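Long-range contacts in SH2 domain-containing protein 3C (Homo sapiens, PDB 3T6G), which acts as an adapter in integrin-mediated cell adhesion and migration, its C-terminal Cdc25-homology domain adopting a closed conformation that cannot carry out canonical nucleotide exchange: residues Pro27-Pro32 / Trp287-Ala292; His104-Met109 / Glu280-Leu285. The protein carries 2 engineered substitutions. All coordinates share one frame; numbering follows the deposited sequence.

In the fold
From the N terminus the chain runs through the loop of contact 1 (27-32) into helix 35-46 and reaches helix 93-115, which carries 104-109. After many more helices it returns on helix 279-287, where 280-285 closes contact 2. The loop behind that helix, 287-292, then closes contact 1, so contact 2 is nested inside it. Contact 2 is the buried crossing of two helices of the Cdc25-homology domain; contact 1, farther from the centre, fastens the N-terminal loop to the end of the second helix. The two join at Arg284, whose NH1 probably donates a hydrogen bond to Asn30 OD1, and at Trp287, which packs on Thr105.

Contact 1 of 2, residues Pro27-Pro32 / Trp287-Ala292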
ATOM      1  N   PRO A  27      14.894  25.936  -0.106  1.00 82.35           N
ATOM      2  CA  PRO A  27      15.984  26.547   0.668  1.00 86.07           C
ATOM      3  C   PRO A  27      15.906  26.184   2.154  1.00 92.40           C
ATOM      4  O   PRO A  27      14.890  25.638   2.586  1.00 89.41           O
ATOM      5  CB  PRO A  27      15.776  28.051   0.452  1.00 76.45           C
ATOM      6  CG  PRO A  27      14.315  28.191   0.246  1.00 74.90           C
ATOM      7  CD  PRO A  27      13.857  26.923  -0.464  1.00 76.90           C
ATOM      8  N   ARG A  28      16.959  26.489   2.913  1.00 97.64           N
ATOM      9  CA  ARG A  28      17.102  25.981   4.276  1.00100.88           C
ATOM     10  C   ARG A  28      15.838  26.058   5.134  1.00105.07           C
ATOM     11  O   ARG A  28      15.306  25.024   5.540  1.00114.85           O
ATOM     12  CB  ARG A  28      18.283  26.633   4.994  1.00109.87           C
ATOM     13  CG  ARG A  28      18.508  26.110   6.412  1.00119.06           C
ATOM     14  CD  ARG A  28      19.981  26.181   6.810  1.00129.38           C
ATOM     15  NE  ARG A  28      20.760  25.130   6.160  1.00133.92           N
ATOM     16  CZ  ARG A  28      22.080  25.001   6.252  1.00139.52           C
ATOM     17  NH1 ARG A  28      22.794  25.862   6.970  1.00141.71           N
ATOM     18  NH2 ARG A  28      22.687  24.003   5.621  1.00140.91           N
ATOM     19  N   ASP A  29      15.356  27.261   5.419  1.00 95.92           N
ATOM     20  CA  ASP A  29      14.207  27.391   6.311  1.00 98.93           C
ATOM     21  C   ASP A  29      12.945  27.856   5.605  1.00101.72           C
ATOM     22  O   ASP A  29      12.515  28.987   5.805  1.00110.93           O
ATOM     23  CB  ASP A  29      14.521  28.360   7.449  1.00107.39           C
ATOM     24  CG  ASP A  29      15.190  27.678   8.623  1.00121.46           C
ATOM     25  OD1 ASP A  29      16.408  27.887   8.815  1.00128.24           O
ATOM     26  OD2 ASP A  29      14.494  26.927   9.349  1.00121.91           O
ATOM     27  N   ASN A  30      12.334  26.992   4.803  1.00 92.59           N
ATOM     28  CA  ASN A  30      11.190  27.426   4.000  1.00 93.40           C
ATOM     29  C   ASN A  30       9.856  27.468   4.748  1.00 98.00           C
ATOM     30  O   ASN A  30       9.646  26.736   5.715  1.00 97.03           O
ATOM     31  CB  ASN A  30      11.057  26.590   2.725  1.00 83.45           C
ATOM     32  CG  ASN A  30      10.720  25.155   3.010  1.00 80.84           C
ATOM     33  OD1 ASN A  30      11.397  24.501   3.801  1.00 89.71           O
ATOM     34  ND2 ASN A  30       9.661  24.653   2.381  1.00 74.89           N
ATOM     35  N   ARG A  31       8.969  28.349   4.285  1.00103.82           N
ATOM     36  CA  ARG A  31       7.611  28.473   4.807  1.00100.84           C
ATOM     37  C   ARG A  31       6.706  27.481   4.089  1.00 88.42           C
ATOM     38  O   ARG A  31       7.027  27.041   2.982  1.00 89.18           O
ATOM     39  CB  ARG A  31       7.085  29.902   4.618  1.00111.18           C
ATOM     40  CG  ARG A  31       7.472  30.862   5.734  1.00125.41           C
ATOM     41  CD  ARG A  31       7.513  30.131   7.079  1.00137.64           C
ATOM     42  NE  ARG A  31       6.693  30.767   8.111  1.00147.49           N
ATOM     43  CZ  ARG A  31       6.515  30.275   9.338  1.00151.76           C
ATOM     44  NH1 ARG A  31       7.099  29.135   9.699  1.00148.58           N
ATOM     45  NH2 ARG A  31       5.750  30.924  10.209  1.00154.06           N
ATOM     46  N   PRO A  32       5.572  27.114   4.709  1.00 80.70           N
ATOM     47  CA  PRO A  32       4.721  26.165   3.980  1.00 78.61           C
ATOM     48  C   PRO A  32       3.936  26.877   2.885  1.00 81.83           C
ATOM     49  O   PRO A  32       3.507  28.009   3.089  1.00 87.90           O
ATOM     50  CB  PRO A  32       3.794  25.577   5.068  1.00 66.88           C
ATOM     51  CG  PRO A  32       3.800  26.574   6.189  1.00 67.54           C
ATOM     52  CD  PRO A  32       5.018  27.491   6.024  1.00 77.08           C
ATOM     53  N   TRP A 287       4.253  21.439   4.224  1.00 77.37           N
ATOM     54  CA  TRP A 287       4.211  21.784   5.637  1.00 75.73           C
ATOM     55  C   TRP A 287       5.315  22.727   6.097  1.00 72.73           C
ATOM     56  O   TRP A 287       5.291  23.200   7.234  1.00 77.95           O
ATOM     57  CB  TRP A 287       4.129  20.512   6.487  1.00 73.49           C
ATOM     58  CG  TRP A 287       2.846  19.741   6.214  1.00 67.80           C
ATOM     59  CD1 TRP A 287       1.600  20.013   6.717  1.00 56.89           C
ATOM     60  CD2 TRP A 287       2.687  18.598   5.354  1.00 63.26           C
ATOM     61  NE1 TRP A 287       0.684  19.108   6.226  1.00 62.23           N
ATOM     62  CE2 TRP A 287       1.327  18.229   5.389  1.00 58.40           C
ATOM     63  CE3 TRP A 287       3.567  17.846   4.567  1.00 61.76           C
ATOM     64  CZ2 TRP A 287       0.825  17.149   4.670  1.00 54.83           C
ATOM     65  CZ3 TRP A 287       3.063  16.770   3.846  1.00 60.57           C
ATOM     66  CH2 TRP A 287       1.708  16.427   3.910  1.00 54.32           C
ATOM     67  N   GLY A 288       6.255  23.032   5.201  1.00 66.15           N
ATOM     68  CA  GLY A 288       7.387  23.887   5.538  1.00 69.78           C
ATOM     69  C   GLY A 288       8.365  23.153   6.448  1.00 80.35           C
ATOM     70  O   GLY A 288       8.017  22.130   7.039  1.00 79.33           O
ATOM     71  N   SER A 289       9.596  23.647   6.561  1.00 90.62           N
ATOM     72  CA  SER A 289      10.516  23.091   7.550  1.00 92.39           C
ATOM     73  C   SER A 289       9.864  23.311   8.904  1.00 91.12           C
ATOM     74  O   SER A 289       9.043  24.215   9.067  1.00 94.79           O
ATOM     75  CB  SER A 289      11.899  23.751   7.487  1.00 92.91           C
ATOM     76  OG  SER A 289      11.838  25.135   7.788  1.00 90.39           O
ATOM     77  N   GLN A 290      10.210  22.482   9.872  1.00 88.78           N
ATOM     78  CA  GLN A 290       9.488  22.499  11.138  1.00101.30           C
ATOM     79  C   GLN A 290       8.192  21.715  10.947  1.00100.55           C
ATOM     80  O   GLN A 290       8.085  20.560  11.378  1.00102.61           O
ATOM     81  CB  GLN A 290       9.183  23.936  11.589  1.00110.53           C
ATOM     82  CG  GLN A 290      10.390  24.895  11.608  1.00120.10           C
ATOM     83  CD  GLN A 290      11.436  24.556  12.677  1.00126.56           C
ATOM     84  OE1 GLN A 290      11.176  23.788  13.609  1.00128.63           O
ATOM     85  NE2 GLN A 290      12.625  25.134  12.540  1.00126.34           N
ATOM     86  N   GLY A 291       7.222  22.333  10.274  1.00 90.27           N
ATOM     87  CA  GLY A 291       5.955  21.680   9.985  1.00 78.99           C
ATOM     88  C   GLY A 291       6.064  20.280   9.397  1.00 76.57           C
ATOM     89  O   GLY A 291       5.281  19.393   9.736  1.00 77.62           O
ATOM     90  N   ALA A 292       7.026  20.062   8.507  1.00 76.66           N
ATOM     91  CA  ALA A 292       7.144  18.755   7.863  1.00 71.57           C
ATOM     92  C   ALA A 292       7.534  17.639   8.855  1.00 80.36           C
ATOM     93  O   ALA A 292       7.435  16.443   8.546  1.00 79.83           O
ATOM     94  CB  ALA A 292       8.119  18.821   6.684  1.00 50.56           C
TER
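Asn30 and Ser289 carry the polar part of the contact. The amide N of Ser289 donates to the carbonyl O of Asn30 at 3.2 Å, tilted 31° from the carbonyl plane, and a weak hydrogen bond from Ser289 OG reaches the same oxygen. Asn30 CG sits between the backbone N and the carbonyl carbon (chi1 66°), which folds OD1 back beside Ser289 N for a second weak bond; the stronger partner of OD1 is Arg284 of helix 279-287.

Van der Waals contact with the backbone is made at the helix end. Pro32 lays CB against Trp287 C at 3.4 Å, with CG near the carbonyl O of Trp287. Gly288, the first residue to leave the helix, has positive phi and brings its CA within 3.6 Å of Asn30 O; a beta carbon there would fall only 2.8 Å from Pro32 N. The side chain of Trp287 leaves the backbone away from the 27-32 loop, and its indole is held by Arg299, whose carbonyl O accepts from NE1 and whose side chain makes a cation-pi contact.

On the exposed side of the loop, the Asp29 carboxylate lies nearly coplanar with the Gln290 amide, but OD2 to NE2 is 4.1 Å, too long for a hydrogen bond.

With Ser289 N bonded to the carbonyl of Asn30, OG adding a weak second bond and glycine admitting the backbone, the loop is tied to the helix end mainly through main-chain atoms, and the exposed Asp29 carboxylate makes no hydrogen bond across the contact.

Contact 2 of 2, residues His104-Met109 / Glu280-Leu285; sequences HTMSIM and EFQMRL
Gln282 pushes its amide between Thr105, Met106 and Met109. Its chain is extended beyond CG (chi2 176°), and OE1 ends 3.5 Å from Met106 CA, with the methyl CG2 of Thr105 alongside at 3.6 Å from the same oxygen. The bent Met106 brings CE to 3.2 Å from Gln282 NE2, while Met109 crosses the glutamine at about a right angle, its CG 3.8 Å from NE2. Farther along, Met109 SD meets Leu285 CD2 at 3.4 Å, and its CE reaches the edge of the Phe281 ring, in the ring plane, 3.7 Å from CE2.

These side chains fill the crossing of helices 93-115 and 279-287 in the all-helical Cdc25-homology domain; the local axes pass 9.9 Å apart at 58°. No hydrogen bond spans the two segments, and the buried Gln282 NE2 is satisfied by Val276 O. Were Gln282 replaced by alanine, Val276 O would probably be left without this donor and a gap would open beside Met106 and Met109.

Around this shell, Thr105 OG1 is hydrogen-bonded to Tyr300 OH and Glu101 OE2, which would fix the turn of its side chain, and Val41 of helix 35-46 packs on both Met109 and Phe281, with Leu37 and Leu38 against Leu285.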
ATOM      1  N   HIS A 104      -0.693   9.278   0.448  1.00 64.11           N
ATOM      2  CA  HIS A 104      -1.583  10.376   0.770  1.00 67.72           C
ATOM      3  C   HIS A 104      -0.985  11.749   0.497  1.00 64.43           C
ATOM      4  O   HIS A 104      -1.688  12.667   0.081  1.00 63.73           O
ATOM      5  CB  HIS A 104      -2.176  10.315   2.180  1.00 76.74           C
ATOM      6  CG  HIS A 104      -3.369  11.216   2.342  1.00 88.52           C
ATOM      7  ND1 HIS A 104      -4.428  11.211   1.453  1.00 85.13           N
ATOM      8  CD2 HIS A 104      -3.646  12.187   3.247  1.00 88.09           C
ATOM      9  CE1 HIS A 104      -5.314  12.118   1.820  1.00 83.59           C
ATOM     10  NE2 HIS A 104      -4.867  12.722   2.907  1.00 85.95           N
ATOM     11  N   THR A 105       0.308  11.896   0.746  1.00 64.57           N
ATOM     12  CA  THR A 105       0.957  13.179   0.545  1.00 57.05           C
ATOM     13  C   THR A 105       0.988  13.609  -0.937  1.00 59.60           C
ATOM     14  O   THR A 105       0.817  14.781  -1.259  1.00 47.49           O
ATOM     15  CB  THR A 105       2.315  13.178   1.185  1.00 53.30           C
ATOM     16  OG1 THR A 105       2.117  13.235   2.592  1.00 59.36           O
ATOM     17  CG2 THR A 105       3.148  14.398   0.758  1.00 46.97           C
ATOM     18  N   MET A 106       1.174  12.639  -1.818  1.00 55.94           N
ATOM     19  CA  MET A 106       1.056  12.843  -3.248  1.00 49.92           C
ATOM     20  C   MET A 106      -0.346  13.370  -3.608  1.00 60.94           C
ATOM     21  O   MET A 106      -0.466  14.410  -4.262  1.00 69.48           O
ATOM     22  CB  MET A 106       1.338  11.511  -3.946  1.00 45.97           C
ATOM     23  CG  MET A 106       1.112  11.465  -5.451  1.00 47.89           C
ATOM     24  SD  MET A 106       2.400  12.314  -6.370  1.00 67.11           S
ATOM     25  CE  MET A 106       3.914  11.920  -5.486  1.00 54.58           C
ATOM     26  N   SER A 107      -1.393  12.659  -3.185  1.00 57.64           N
ATOM     27  CA  SER A 107      -2.792  13.070  -3.435  1.00 56.23           C
ATOM     28  C   SER A 107      -3.034  14.516  -3.014  1.00 57.45           C
ATOM     29  O   SER A 107      -3.642  15.303  -3.745  1.00 60.15           O
ATOM     30  CB  SER A 107      -3.760  12.155  -2.705  1.00 53.56           C
ATOM     31  OG  SER A 107      -3.692  10.847  -3.238  1.00 59.80           O
ATOM     32  N   ILE A 108      -2.503  14.881  -1.858  1.00 52.56           N
ATOM     33  CA  ILE A 108      -2.562  16.265  -1.431  1.00 56.20           C
ATOM     34  C   ILE A 108      -1.885  17.205  -2.461  1.00 62.49           C
ATOM     35  O   ILE A 108      -2.450  18.228  -2.852  1.00 64.84           O
ATOM     36  CB  ILE A 108      -1.899  16.418  -0.062  1.00 52.82           C
ATOM     37  CG1 ILE A 108      -2.629  15.551   0.972  1.00 60.68           C
ATOM     38  CG2 ILE A 108      -1.898  17.868   0.364  1.00 50.22           C
ATOM     39  CD1 ILE A 108      -2.272  15.890   2.423  1.00 62.79           C
ATOM     40  N   MET A 109      -0.679  16.840  -2.893  1.00 55.03           N
ATOM     41  CA  MET A 109       0.110  17.648  -3.821  1.00 53.47           C
ATOM     42  C   MET A 109      -0.722  17.928  -5.062  1.00 53.15           C
ATOM     43  O   MET A 109      -0.938  19.075  -5.422  1.00 55.26           O
ATOM     44  CB  MET A 109       1.391  16.890  -4.221  1.00 50.33           C
ATOM     45  CG  MET A 109       2.218  17.547  -5.338  1.00 52.36           C
ATOM     46  SD  MET A 109       3.056  18.955  -4.623  1.00 77.34           S
ATOM     47  CE  MET A 109       4.405  19.174  -5.781  1.00395.73           C
ATOM     48  N   GLU A 280       9.823  13.755   0.305  1.00 52.06           N
ATOM     49  CA  GLU A 280      10.556  14.754   1.068  1.00 58.56           C
ATOM     50  C   GLU A 280      10.333  16.161   0.517  1.00 62.09           C
ATOM     51  O   GLU A 280      10.088  17.104   1.272  1.00 68.49           O
ATOM     52  CB  GLU A 280      12.054  14.431   1.073  1.00 64.32           C
ATOM     53  CG  GLU A 280      12.378  12.964   1.352  1.00 63.54           C
ATOM     54  CD  GLU A 280      13.720  12.777   2.065  1.00 77.20           C
ATOM     55  OE1 GLU A 280      14.322  11.685   1.964  1.00 82.58           O
ATOM     56  OE2 GLU A 280      14.173  13.717   2.744  1.00 85.58           O
ATOM     57  N   PHE A 281      10.426  16.316  -0.799  1.00 61.09           N
ATOM     58  CA  PHE A 281      10.161  17.621  -1.399  1.00 60.38           C
ATOM     59  C   PHE A 281       8.725  18.049  -1.055  1.00 58.73           C
ATOM     60  O   PHE A 281       8.475  19.186  -0.622  1.00 57.04           O
ATOM     61  CB  PHE A 281      10.375  17.594  -2.920  1.00 56.17           C
ATOM     62  CG  PHE A 281       9.762  18.774  -3.634  1.00 58.45           C
ATOM     63  CD1 PHE A 281      10.433  19.990  -3.704  1.00 63.29           C
ATOM     64  CD2 PHE A 281       8.512  18.668  -4.234  1.00 63.56           C
ATOM     65  CE1 PHE A 281       9.866  21.090  -4.366  1.00 70.70           C
ATOM     66  CE2 PHE A 281       7.933  19.760  -4.902  1.00 62.32           C
ATOM     67  CZ  PHE A 281       8.603  20.974  -4.964  1.00 58.99           C
ATOM     68  N   GLN A 282       7.785  17.124  -1.219  1.00 49.49           N
ATOM     69  CA  GLN A 282       6.393  17.432  -0.919  1.00 55.98           C
ATOM     70  C   GLN A 282       6.146  17.803   0.537  1.00 63.79           C
ATOM     71  O   GLN A 282       5.541  18.833   0.820  1.00 68.40           O
ATOM     72  CB  GLN A 282       5.490  16.313  -1.400  1.00 51.80           C
ATOM     73  CG  GLN A 282       5.616  16.161  -2.913  1.00 61.32           C
ATOM     74  CD  GLN A 282       4.834  15.010  -3.467  1.00 56.08           C
ATOM     75  OE1 GLN A 282       4.217  14.264  -2.724  1.00 61.02           O
ATOM     76  NE2 GLN A 282       4.873  14.840  -4.783  1.00 55.53           N
ATOM     77  N   MET A 283       6.642  16.993   1.464  1.00 61.69           N
ATOM     78  CA  MET A 283       6.452  17.305   2.868  1.00 58.95           C
ATOM     79  C   MET A 283       6.914  18.725   3.182  1.00 63.84           C
ATOM     80  O   MET A 283       6.187  19.496   3.793  1.00 70.44           O
ATOM     81  CB  MET A 283       7.142  16.265   3.756  1.00 62.12           C
ATOM     82  CG  MET A 283       6.564  14.878   3.556  1.00 54.89           C
ATOM     83  SD  MET A 283       7.475  13.595   4.409  1.00 67.81           S
ATOM     84  CE  MET A 283       6.999  13.953   6.120  1.00 53.86           C
ATOM     85  N   ARG A 284       8.113  19.076   2.737  1.00 70.27           N
ATOM     86  CA  ARG A 284       8.657  20.420   2.940  1.00 71.05           C
ATOM     87  C   ARG A 284       7.842  21.511   2.252  1.00 76.10           C
ATOM     88  O   ARG A 284       7.564  22.569   2.834  1.00 78.04           O
ATOM     89  CB  ARG A 284      10.098  20.469   2.443  1.00 72.76           C
ATOM     90  CG  ARG A 284      11.099  19.910   3.438  1.00 61.44           C
ATOM     91  CD  ARG A 284      11.340  20.944   4.503  1.00 64.85           C
ATOM     92  NE  ARG A 284      12.681  20.804   5.043  1.00 86.95           N
ATOM     93  CZ  ARG A 284      13.685  21.636   4.804  1.00 88.69           C
ATOM     94  NH1 ARG A 284      13.502  22.701   4.039  1.00 78.78           N
ATOM     95  NH2 ARG A 284      14.871  21.402   5.354  1.00102.38           N
ATOM     96  N   LEU A 285       7.467  21.257   1.003  1.00 73.88           N
ATOM     97  CA  LEU A 285       6.592  22.171   0.273  1.00 66.48           C
ATOM     98  C   LEU A 285       5.316  22.422   1.050  1.00 59.74           C
ATOM     99  O   LEU A 285       4.968  23.548   1.349  1.00 61.28           O
ATOM    100  CB  LEU A 285       6.220  21.573  -1.078  1.00 62.64           C
ATOM    101  CG  LEU A 285       5.121  22.291  -1.847  1.00 62.58           C
ATOM    102  CD1 LEU A 285       5.587  23.676  -2.210  1.00 66.44           C
ATOM    103  CD2 LEU A 285       4.775  21.492  -3.092  1.00 64.73           C
TER